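Local coordinates for protein hydroxyglutarate synthase (Oryza sativa, PDB 6W1K) that catalyses the iron(II)-dependent decarboxylation and hydroxylation of 2-oxoadipate to D-2-hydroxyglutarate with dioxygen, a step of lysine breakdown in plastids, at residues S49-H54 with S205-I210; H54-H59 with T200-S205; P168-F173 with I257-P262. All coordinates share one frame; numbering follows the deposited sequence.

Contact 1 (S49-H54 with S205-I210); sequences SYDGDH and SDIRSI. With SO4 (sulfate ion), chain H.
The C-terminal end of helix 38-51 meets the loop that leads into helix 210-219, the backbones coming closest where the CA atoms of Asp-51 and Ser-205 lie 5.5 Å apart. Asp-51 carries the junction. Its OD2 accepts two bonds from one residue: the backbone N-H of Ser-205 (N to OD2 of Asp-51 2.6 Å) arrives on the syn side, tilted out of the carboxylate plane, while the hydroxyl OG of Ser-205 donates to the anti lone pair of the same OD2. Serine suits this place because OG sits between its own backbone N and carbonyl carbon (chi1 74°), near enough to the N-H for both donors to meet one oxygen. OD1 of Asp-51 accepts from ND1 of His-54 (3.0 Å) and from the backbone N of Ile-204, so donors on both oxygens fix the carboxylate's rotation. Without the carboxylate, as with an alanine here, Ser-205 would probably lose the acceptor of its N-H and hydroxyl, and ND1 of His-54 would keep a weak bond to the backbone O at this position. The phenol of Tyr-50 is swung away from its own N (chi1 -175°), and its OH donates to OD2 of Asp-206 (2.7 Å); CE2 of Tyr-50 is 3.6 Å from CG2 of Ile-207. Arg-208 NH1 and N grip the carbonyl O of Ser-205 from opposite faces, bracing the loop. Ile-207 also packs against Phe-213 and Phe-216 of helix 210-219, and Phe-216 meets the Tyr-50 ring, so helix 38-51 meets that helix both through the loop and directly, ring to ring.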
loop_
_atom_site.group_PDB
_atom_site.type_symbol
_atom_site.label_atom_id
_atom_site.label_comp_id
_atom_site.label_asym_id
_atom_site.label_seq_id
_atom_site.Cartn_x
_atom_site.Cartn_y
_atom_site.Cartn_z
ATOM N N SER A 49 2.528 14.675 16.560
ATOM C CA SER A 49 2.926 15.405 17.759
ATOM C C SER A 49 4.329 15.977 17.618
ATOM O O SER A 49 4.609 17.087 18.081
ATOM C CB SER A 49 2.869 14.486 18.981
ATOM O OG SER A 49 1.546 14.069 19.259
ATOM N N TYR A 50 5.226 15.222 16.990
ATOM C CA TYR A 50 6.611 15.649 16.845
ATOM C C TYR A 50 6.779 16.716 15.762
ATOM O O TYR A 50 7.505 17.692 15.949
ATOM C CB TYR A 50 7.468 14.430 16.517
ATOM C CG TYR A 50 8.942 14.713 16.463
ATOM C CD1 TYR A 50 9.731 14.603 17.608
ATOM C CD2 TYR A 50 9.552 15.077 15.273
ATOM C CE1 TYR A 50 11.094 14.858 17.571
ATOM C CE2 TYR A 50 10.916 15.335 15.222
ATOM C CZ TYR A 50 11.681 15.218 16.375
ATOM O OH TYR A 50 13.030 15.480 16.331
ATOM N N ASP A 51 6.130 16.537 14.619
ATOM C CA ASP A 51 6.412 17.354 13.453
ATOM C C ASP A 51 5.370 18.426 13.191
ATOM O O ASP A 51 5.673 19.405 12.499
ATOM C CB ASP A 51 6.504 16.463 12.209
ATOM C CG ASP A 51 7.043 17.199 11.004
ATOM O OD1 ASP A 51 6.237 17.746 10.225
ATOM O OD2 ASP A 51 8.279 17.217 10.843
ATOM N N GLY A 52 4.157 18.263 13.693
ATOM C CA GLY A 52 3.070 19.155 13.341
ATOM C C GLY A 52 2.150 18.521 12.320
ATOM O O GLY A 52 2.304 17.361 11.936
ATOM N N ASP A 53 1.178 19.308 11.859
ATOM C CA ASP A 53 0.124 18.805 10.963
ATOM C C ASP A 53 0.628 18.801 9.523
ATOM O O ASP A 53 0.253 19.621 8.680
ATOM C CB ASP A 53 -1.132 19.658 11.108
ATOM C CG ASP A 53 -2.320 19.077 10.369
ATOM O OD1 ASP A 53 -2.220 17.907 9.941
ATOM O OD2 ASP A 53 -3.342 19.793 10.218
ATOM N N HIS A 54 1.476 17.835 9.222
ATOM C CA HIS A 54 2.111 17.857 7.913
ATOM C C HIS A 54 2.191 16.483 7.276
ATOM O O HIS A 54 2.989 16.290 6.357
ATOM C CB HIS A 54 3.524 18.419 8.011
ATOM C CG HIS A 54 3.584 19.749 8.679
ATOM N ND1 HIS A 54 4.139 19.934 9.923
ATOM C CD2 HIS A 54 3.120 20.956 8.284
ATOM C CE1 HIS A 54 4.037 21.209 10.259
ATOM N NE2 HIS A 54 3.438 21.852 9.275
ATOM N N SER A 205 10.159 18.936 10.259
ATOM C CA SER A 205 11.215 18.820 11.258
ATOM C C SER A 205 12.351 17.941 10.720
ATOM O O SER A 205 12.381 17.553 9.550
ATOM C CB SER A 205 10.643 18.266 12.558
ATOM O OG SER A 205 10.388 16.883 12.409
ATOM N N ASP A 206 13.288 17.581 11.596
ATOM C CA ASP A 206 14.466 16.835 11.166
ATOM C C ASP A 206 14.136 15.410 10.723
ATOM O O ASP A 206 14.937 14.798 10.006
ATOM C CB ASP A 206 15.503 16.828 12.302
ATOM C CG ASP A 206 15.112 15.911 13.457
ATOM O OD1 ASP A 206 16.018 15.259 14.019
ATOM O OD2 ASP A 206 13.909 15.830 13.796
ATOM N N ILE A 207 12.978 14.870 11.101
ATOM C CA ILE A 207 12.630 13.521 10.675
ATOM C C ILE A 207 12.109 13.516 9.239
ATOM O O ILE A 207 11.681 12.477 8.730
ATOM C CB ILE A 207 11.608 12.884 11.633
ATOM C CG1 ILE A 207 10.328 13.714 11.708
ATOM C CG2 ILE A 207 12.206 12.753 13.037
ATOM C CD1 ILE A 207 9.146 12.935 12.314
ATOM N N ARG A 208 12.152 14.666 8.567
ATOM C CA ARG A 208 11.930 14.668 7.125
ATOM C C ARG A 208 13.006 13.883 6.377
ATOM O O ARG A 208 12.750 13.406 5.267
ATOM C CB ARG A 208 11.879 16.107 6.605
ATOM C CG ARG A 208 13.223 16.807 6.542
ATOM C CD ARG A 208 13.003 18.257 6.097
ATOM N NE ARG A 208 14.252 18.990 5.948
ATOM C CZ ARG A 208 14.929 19.522 6.956
ATOM N NH1 ARG A 208 14.481 19.407 8.197
ATOM N NH2 ARG A 208 16.063 20.166 6.723
ATOM N N SER A 209 14.200 13.752 6.945
ATOM C CA SER A 209 15.191 12.839 6.398
ATOM C C SER A 209 14.881 11.419 6.862
ATOM O O SER A 209 14.691 11.179 8.059
ATOM C CB SER A 209 16.598 13.244 6.834
ATOM O OG SER A 209 17.511 12.215 6.496
ATOM N N ILE A 210 14.830 10.479 5.916
ATOM C CA ILE A 210 14.284 9.160 6.249
ATOM C C ILE A 210 15.200 8.412 7.215
ATOM O O ILE A 210 14.730 7.617 8.040
ATOM C CB ILE A 210 14.023 8.346 4.965
ATOM C CG1 ILE A 210 13.191 7.099 5.309
ATOM C CG2 ILE A 210 15.313 8.044 4.264
ATOM C CD1 ILE A 210 12.436 6.536 4.109
HETATM S S SO4 H . 16.909 20.803 10.747
HETATM O O1 SO4 H . 17.162 21.604 9.549
HETATM O O2 SO4 H . 15.518 20.972 11.163
HETATM O O3 SO4 H . 17.179 19.394 10.460
HETATM O O4 SO4 H . 17.787 21.267 11.821
#

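Contact 2 (H54-H59 with T200-S205); sequences HICYDH and THRLIS. With NI (nickel (II) ion), chain E; OOG (2-oxoadipic acid), chain F.
His-54, Arg-202 and Cys-56 supply most of the buried surface, and no hydrogen bond links the two segments. The imidazole of His-54 has one face covered by Ile-204, whose CG2 stands 3.7 Å from the ring centroid and only 3° off the ring normal, a CH-pi contact. CG1 of Ile-204 comes 3.6 Å from ND1 of His-54, so both branches at CB lie against the ring; a beta-branched residue is well fitted to cover a flat group. ND1 is hydrogen-bonded to Asp-51, which keeps the ring turned to present its face. Arg-202 lays its aliphatic part against Cys-56, its CD 3.7 Å from CB of Cys-56. The arginine chain bends at chi3 (101°), about the CG-CD bond, at the very methylene that touches Cys-56. Cysteine, small and weakly polar, fits the buried position against that chain. CD2 of Leu-203 touches the carbonyl O of His-54 at 3.8 Å. At the other end of segment 54-59, NE2 of His-59 binds nickel, which here occupies the site of the catalytic iron(II), at 2.1 Å; 2-oxoadipate chelates the metal through O3 and O5, consistent with a vicinal-oxygen-chelate-like domain of the glyoxalase clan. ND1 of His-59 donates a nearly straight bond to OD1 of Asp-58, which orients the ring. Strand 57-65 runs antiparallel to strand 195-199; beyond that pairing, where Cys-56 still bonds to Ser-199, the two segments stay together by packing, with Leu-203 reaching both Asp-51 of helix 38-51 and Phe-213 of helix 210-219.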
loop_
_atom_site.group_PDB
_atom_site.type_symbol
_atom_site.label_atom_id
_atom_site.label_comp_id
_atom_site.label_asym_id
_atom_site.label_seq_id
_atom_site.Cartn_x
_atom_site.Cartn_y
_atom_site.Cartn_z
ATOM N N HIS A 54 1.476 17.835 9.222
ATOM C CA HIS A 54 2.111 17.857 7.913
ATOM C C HIS A 54 2.191 16.483 7.276
ATOM O O HIS A 54 2.989 16.290 6.357
ATOM C CB HIS A 54 3.524 18.419 8.011
ATOM C CG HIS A 54 3.584 19.749 8.679
ATOM N ND1 HIS A 54 4.139 19.934 9.923
ATOM C CD2 HIS A 54 3.120 20.956 8.284
ATOM C CE1 HIS A 54 4.037 21.209 10.259
ATOM N NE2 HIS A 54 3.438 21.852 9.275
ATOM N N ILE A 55 1.419 15.520 7.757
ATOM C CA ILE A 55 1.482 14.159 7.260
ATOM C C ILE A 55 0.755 14.065 5.919
ATOM O O ILE A 55 -0.439 14.363 5.811
ATOM C CB ILE A 55 0.885 13.185 8.283
ATOM C CG1 ILE A 55 1.717 13.199 9.573
ATOM C CG2 ILE A 55 0.814 11.811 7.731
ATOM C CD1 ILE A 55 1.070 12.404 10.682
ATOM N N CYS A 56 1.481 13.650 4.896
ATOM C CA CYS A 56 0.940 13.408 3.571
ATOM C C CYS A 56 1.176 11.950 3.224
ATOM O O CYS A 56 2.211 11.377 3.569
ATOM C CB CYS A 56 1.609 14.299 2.538
ATOM S SG CYS A 56 1.340 16.043 2.889
ATOM N N TYR A 57 0.236 11.374 2.510
ATOM C CA TYR A 57 0.286 9.969 2.175
ATOM C C TYR A 57 0.897 9.812 0.798
ATOM O O TYR A 57 0.349 10.305 -0.185
ATOM C CB TYR A 57 -1.108 9.376 2.211
ATOM C CG TYR A 57 -1.663 9.231 3.605
ATOM C CD1 TYR A 57 -0.828 9.016 4.698
ATOM C CD2 TYR A 57 -3.030 9.265 3.827
ATOM C CE1 TYR A 57 -1.351 8.838 5.980
ATOM C CE2 TYR A 57 -3.563 9.090 5.118
ATOM C CZ TYR A 57 -2.715 8.877 6.180
ATOM O OH TYR A 57 -3.213 8.695 7.449
ATOM N N ASP A 58 2.030 9.126 0.736
ATOM C CA ASP A 58 2.720 8.934 -0.541
ATOM C C ASP A 58 1.932 7.998 -1.443
ATOM O O ASP A 58 1.738 8.271 -2.638
ATOM C CB ASP A 58 4.104 8.367 -0.270
ATOM C CG ASP A 58 4.905 8.145 -1.543
ATOM O OD1 ASP A 58 4.747 7.088 -2.214
ATOM O OD2 ASP A 58 5.671 9.051 -1.877
ATOM N N HIS A 59 1.483 6.877 -0.884
ATOM C CA HIS A 59 0.639 5.928 -1.603
ATOM C C HIS A 59 -0.111 5.012 -0.636
ATOM O O HIS A 59 0.227 4.887 0.543
ATOM C CB HIS A 59 1.468 5.096 -2.597
ATOM C CG HIS A 59 2.522 4.232 -1.966
ATOM N ND1 HIS A 59 3.777 4.698 -1.659
ATOM C CD2 HIS A 59 2.529 2.904 -1.644
ATOM C CE1 HIS A 59 4.507 3.715 -1.151
ATOM N NE2 HIS A 59 3.777 2.618 -1.139
ATOM N N THR A 200 8.032 11.316 3.854
ATOM C CA THR A 200 8.869 11.996 4.847
ATOM C C THR A 200 9.342 13.362 4.365
ATOM O O THR A 200 9.460 14.289 5.171
ATOM C CB THR A 200 10.077 11.146 5.265
ATOM O OG1 THR A 200 11.076 11.094 4.235
ATOM C CG2 THR A 200 9.614 9.752 5.641
ATOM N N HIS A 201 9.656 13.507 3.069
ATOM C CA HIS A 201 10.172 14.785 2.570
ATOM C C HIS A 201 9.148 15.909 2.657
ATOM O O HIS A 201 9.525 17.075 2.514
ATOM C CB HIS A 201 10.661 14.645 1.117
ATOM C CG HIS A 201 9.625 14.096 0.181
ATOM N ND1 HIS A 201 9.433 12.741 -0.007
ATOM C CD2 HIS A 201 8.722 14.718 -0.614
ATOM C CE1 HIS A 201 8.448 12.554 -0.867
ATOM N NE2 HIS A 201 8.006 13.738 -1.259
ATOM N N ARG A 202 7.873 15.604 2.863
ATOM C CA ARG A 202 6.876 16.641 3.107
ATOM C C ARG A 202 6.766 17.024 4.580
ATOM O O ARG A 202 6.049 17.975 4.901
ATOM C CB ARG A 202 5.523 16.184 2.558
ATOM C CG ARG A 202 5.571 16.018 1.034
ATOM C CD ARG A 202 4.216 15.753 0.421
ATOM N NE ARG A 202 3.697 16.978 -0.162
ATOM C CZ ARG A 202 3.085 17.038 -1.335
ATOM N NH1 ARG A 202 2.904 15.929 -2.044
ATOM N NH2 ARG A 202 2.644 18.202 -1.784
ATOM N N LEU A 203 7.467 16.332 5.480
ATOM C CA LEU A 203 7.543 16.777 6.863
ATOM C C LEU A 203 8.454 17.996 6.962
ATOM O O LEU A 203 9.257 18.271 6.069
ATOM C CB LEU A 203 8.073 15.668 7.772
ATOM C CG LEU A 203 7.235 14.393 7.760
ATOM C CD1 LEU A 203 7.969 13.286 8.511
ATOM C CD2 LEU A 203 5.832 14.629 8.328
ATOM N N ILE A 204 8.365 18.703 8.085
ATOM C CA ILE A 204 9.121 19.941 8.272
ATOM C C ILE A 204 10.304 19.754 9.218
ATOM O O ILE A 204 11.359 20.353 9.020
ATOM C CB ILE A 204 8.189 21.062 8.779
ATOM C CG1 ILE A 204 7.630 20.701 10.159
ATOM C CG2 ILE A 204 7.054 21.276 7.793
ATOM C CD1 ILE A 204 8.377 21.314 11.344
ATOM N N SER A 205 10.159 18.936 10.259
ATOM C CA SER A 205 11.215 18.820 11.258
ATOM C C SER A 205 12.351 17.941 10.720
ATOM O O SER A 205 12.381 17.553 9.550
ATOM C CB SER A 205 10.643 18.266 12.558
ATOM O OG SER A 205 10.388 16.883 12.409
HETATM NI NI NI E . 4.445 0.792 -0.378
HETATM C C2 OOG F . 3.045 -3.755 -1.529
HETATM C C3 OOG F . 4.565 -3.703 -1.364
HETATM C C4 OOG F . 5.186 -2.820 -2.453
HETATM C C6 OOG F . 6.188 -0.369 -2.448
HETATM O O4 OOG F . 7.020 -0.654 -3.346
HETATM O O3 OOG F . 6.290 0.712 -1.829
HETATM C C5 OOG F . 5.058 -1.335 -2.112
HETATM C C1 OOG F . 2.404 -4.803 -0.609
HETATM O O1 OOG F . 1.310 -5.194 -0.826
HETATM O O2 OOG F . 3.082 -5.315 0.499
HETATM O O5 OOG F . 4.085 -0.921 -1.589
#

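Contact 3 (P168-F173 with I257-P262); sequences PIYSDF and ITESIP
This is an apolar helix-against-strand packing, without a hydrogen bond across it, in which the first turn of helix 170-179 lies against the beginning of strand 258-271 near the periphery of the fold. Two aromatic residues three positions apart project from the helix toward the strand and share the segment 257-262 between them. Tyr-170 takes the first part. Its ring, held on the side of CA remote from the backbone N (chi1 -176°), receives CG of Glu-259 over one face, in a CH-pi contact 3.9 Å from the centroid and displaced toward the rim near CZ. The methylenes of the glutamate thus act as apolar surface, while its carboxylate bends back along its own strand, where OE1 of Glu-259 accepts from the backbone N of Ser-260 at 3.2 Å. Glutamate can serve both purposes because its chain is long enough to fold at chi2. Near CB the tyrosine is met by Ile-257, whose CG2 lies 3.9 Å from CD2 of Tyr-170 and whose CD1 approaches CB. Phe-173, the more deeply buried of the two rings, addresses the second part: CG2 of Ile-261 comes 3.9 Å from CZ of Phe-173, and CD of Pro-262 meets CZ at the ring edge, 4.2 Å away. A phenylalanine suits this end, since its neighbours here are mainly hydrocarbon and it brings no hydroxyl needing a partner. Both rings also meet the ring of Phe-253, in the loop between strand 248-252 and the start of strand 258-271. Strand 248-252 pairs antiparallel with strand 258-271, and helix 181-189 also packs on Phe-173 through Ala-184 and Val-188, so the helix start packs against both that hairpin and helix 181-189.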
loop_
_atom_site.group_PDB
_atom_site.type_symbol
_atom_site.label_atom_id
_atom_site.label_comp_id
_atom_site.label_asym_id
_atom_site.label_seq_id
_atom_site.Cartn_x
_atom_site.Cartn_y
_atom_site.Cartn_z
ATOM N N PRO A 168 -12.457 -18.117 6.183
ATOM C CA PRO A 168 -11.639 -19.307 5.889
ATOM C C PRO A 168 -11.545 -20.257 7.066
ATOM O O PRO A 168 -11.697 -19.865 8.227
ATOM C CB PRO A 168 -10.260 -18.723 5.578
ATOM C CG PRO A 168 -10.399 -17.247 5.649
ATOM C CD PRO A 168 -11.666 -16.883 6.296
ATOM N N ILE A 169 -11.328 -21.554 6.745
ATOM C CA ILE A 169 -10.980 -22.544 7.756
ATOM C C ILE A 169 -9.469 -22.538 7.903
ATOM O O ILE A 169 -8.725 -22.266 6.954
ATOM C CB ILE A 169 -11.507 -23.960 7.426
ATOM C CG1 ILE A 169 -10.819 -24.490 6.173
ATOM C CG2 ILE A 169 -13.019 -23.915 7.223
ATOM C CD1 ILE A 169 -11.316 -25.817 5.721
ATOM N N TYR A 170 -9.016 -22.869 9.110
ATOM C CA TYR A 170 -7.602 -22.733 9.435
ATOM C C TYR A 170 -6.747 -23.626 8.541
ATOM O O TYR A 170 -5.667 -23.223 8.105
ATOM C CB TYR A 170 -7.367 -23.085 10.919
ATOM C CG TYR A 170 -5.919 -22.859 11.344
ATOM C CD1 TYR A 170 -5.297 -21.668 11.059
ATOM C CD2 TYR A 170 -5.181 -23.839 12.012
ATOM C CE1 TYR A 170 -3.962 -21.441 11.409
ATOM C CE2 TYR A 170 -3.847 -23.609 12.381
ATOM C CZ TYR A 170 -3.244 -22.411 12.067
ATOM O OH TYR A 170 -1.928 -22.174 12.425
ATOM N N SER A 171 -7.205 -24.855 8.285
ATOM C CA SER A 171 -6.438 -25.780 7.462
ATOM C C SER A 171 -6.108 -25.156 6.111
ATOM O O SER A 171 -5.010 -25.346 5.579
ATOM C CB SER A 171 -7.210 -27.078 7.254
ATOM O OG SER A 171 -8.471 -26.836 6.661
ATOM N N ASP A 172 -7.038 -24.401 5.543
ATOM C CA ASP A 172 -6.767 -23.805 4.239
ATOM C C ASP A 172 -5.728 -22.694 4.358
ATOM O O ASP A 172 -4.855 -22.549 3.491
ATOM C CB ASP A 172 -8.051 -23.263 3.623
ATOM C CG ASP A 172 -8.998 -24.363 3.098
ATOM O OD1 ASP A 172 -8.552 -25.512 2.900
ATOM O OD2 ASP A 172 -10.193 -24.041 2.858
ATOM N N PHE A 173 -5.853 -21.865 5.397
ATOM C CA PHE A 173 -4.850 -20.847 5.688
ATOM C C PHE A 173 -3.478 -21.489 5.865
ATOM O O PHE A 173 -2.479 -20.997 5.337
ATOM C CB PHE A 173 -5.276 -20.081 6.940
ATOM C CG PHE A 173 -4.311 -19.004 7.380
ATOM C CD1 PHE A 173 -3.433 -19.228 8.407
ATOM C CD2 PHE A 173 -4.328 -17.759 6.785
ATOM C CE1 PHE A 173 -2.556 -18.217 8.828
ATOM C CE2 PHE A 173 -3.482 -16.757 7.211
ATOM C CZ PHE A 173 -2.586 -16.988 8.221
ATOM N N ILE A 257 -11.206 -22.571 15.167
ATOM C CA ILE A 257 -9.826 -22.461 15.628
ATOM C C ILE A 257 -9.408 -20.999 15.651
ATOM O O ILE A 257 -9.595 -20.262 14.668
ATOM C CB ILE A 257 -8.903 -23.299 14.730
ATOM C CG1 ILE A 257 -9.251 -24.780 14.882
ATOM C CG2 ILE A 257 -7.423 -23.032 15.052
ATOM C CD1 ILE A 257 -8.599 -25.645 13.843
ATOM N N THR A 258 -8.838 -20.566 16.772
ATOM C CA THR A 258 -8.336 -19.200 16.906
ATOM C C THR A 258 -6.819 -19.227 16.778
ATOM O O THR A 258 -6.144 -19.927 17.540
ATOM C CB THR A 258 -8.735 -18.591 18.254
ATOM O OG1 THR A 258 -10.161 -18.498 18.336
ATOM C CG2 THR A 258 -8.138 -17.209 18.411
ATOM N N GLU A 259 -6.292 -18.464 15.825
ATOM C CA GLU A 259 -4.858 -18.472 15.562
ATOM C C GLU A 259 -4.427 -17.092 15.104
ATOM O O GLU A 259 -5.247 -16.267 14.694
ATOM C CB GLU A 259 -4.485 -19.524 14.510
ATOM C CG GLU A 259 -4.029 -20.825 15.148
ATOM C CD GLU A 259 -2.672 -20.651 15.844
ATOM O OE1 GLU A 259 -1.882 -19.745 15.446
ATOM O OE2 GLU A 259 -2.422 -21.387 16.812
ATOM N N SER A 260 -3.116 -16.856 15.160
ATOM C CA SER A 260 -2.567 -15.541 14.827
ATOM C C SER A 260 -2.530 -15.336 13.317
ATOM O O SER A 260 -2.179 -16.248 12.569
ATOM C CB SER A 260 -1.160 -15.404 15.417
ATOM O OG SER A 260 -0.639 -14.107 15.197
ATOM N N ILE A 261 -2.866 -14.125 12.867
ATOM C CA ILE A 261 -2.753 -13.779 11.454
ATOM C C ILE A 261 -2.032 -12.423 11.326
ATOM O O ILE A 261 -2.103 -11.582 12.229
ATOM C CB ILE A 261 -4.132 -13.653 10.747
ATOM C CG1 ILE A 261 -4.975 -12.563 11.410
ATOM C CG2 ILE A 261 -4.884 -14.955 10.686
ATOM C CD1 ILE A 261 -6.105 -11.991 10.576
ATOM N N PRO A 262 -1.447 -12.161 10.165
ATOM C CA PRO A 262 -0.933 -10.809 9.890
ATOM C C PRO A 262 -2.030 -9.831 9.472
ATOM O O PRO A 262 -2.939 -10.161 8.709
ATOM C CB PRO A 262 0.055 -11.043 8.736
ATOM C CG PRO A 262 -0.537 -12.223 7.988
ATOM C CD PRO A 262 -1.113 -13.115 9.090
#

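How the contacts relate
Contacts 1 and 2 are neighbours, their centres about 7 Å apart; they share His-54 and Ser-205, and contact 2 is nested within the chain loop that contact 1 closes. Further bonding between them probably includes OG1 of Thr-200 with the carbonyl O of Arg-208, 3.0 Å apart. Contact 3 is remote, its centre about 38 Å from that of contact 1 and about 36 Å from that of contact 2, yet contacts 2 and 3 reach the same sheet from opposite sides of the chain's centre. The metal site belongs to contact 2: His-59 binds the nickel together with His-195 and Glu-267, while Pro-262 of contact 3 has its side chain about 10 Å from the bound 2-oxoadipate.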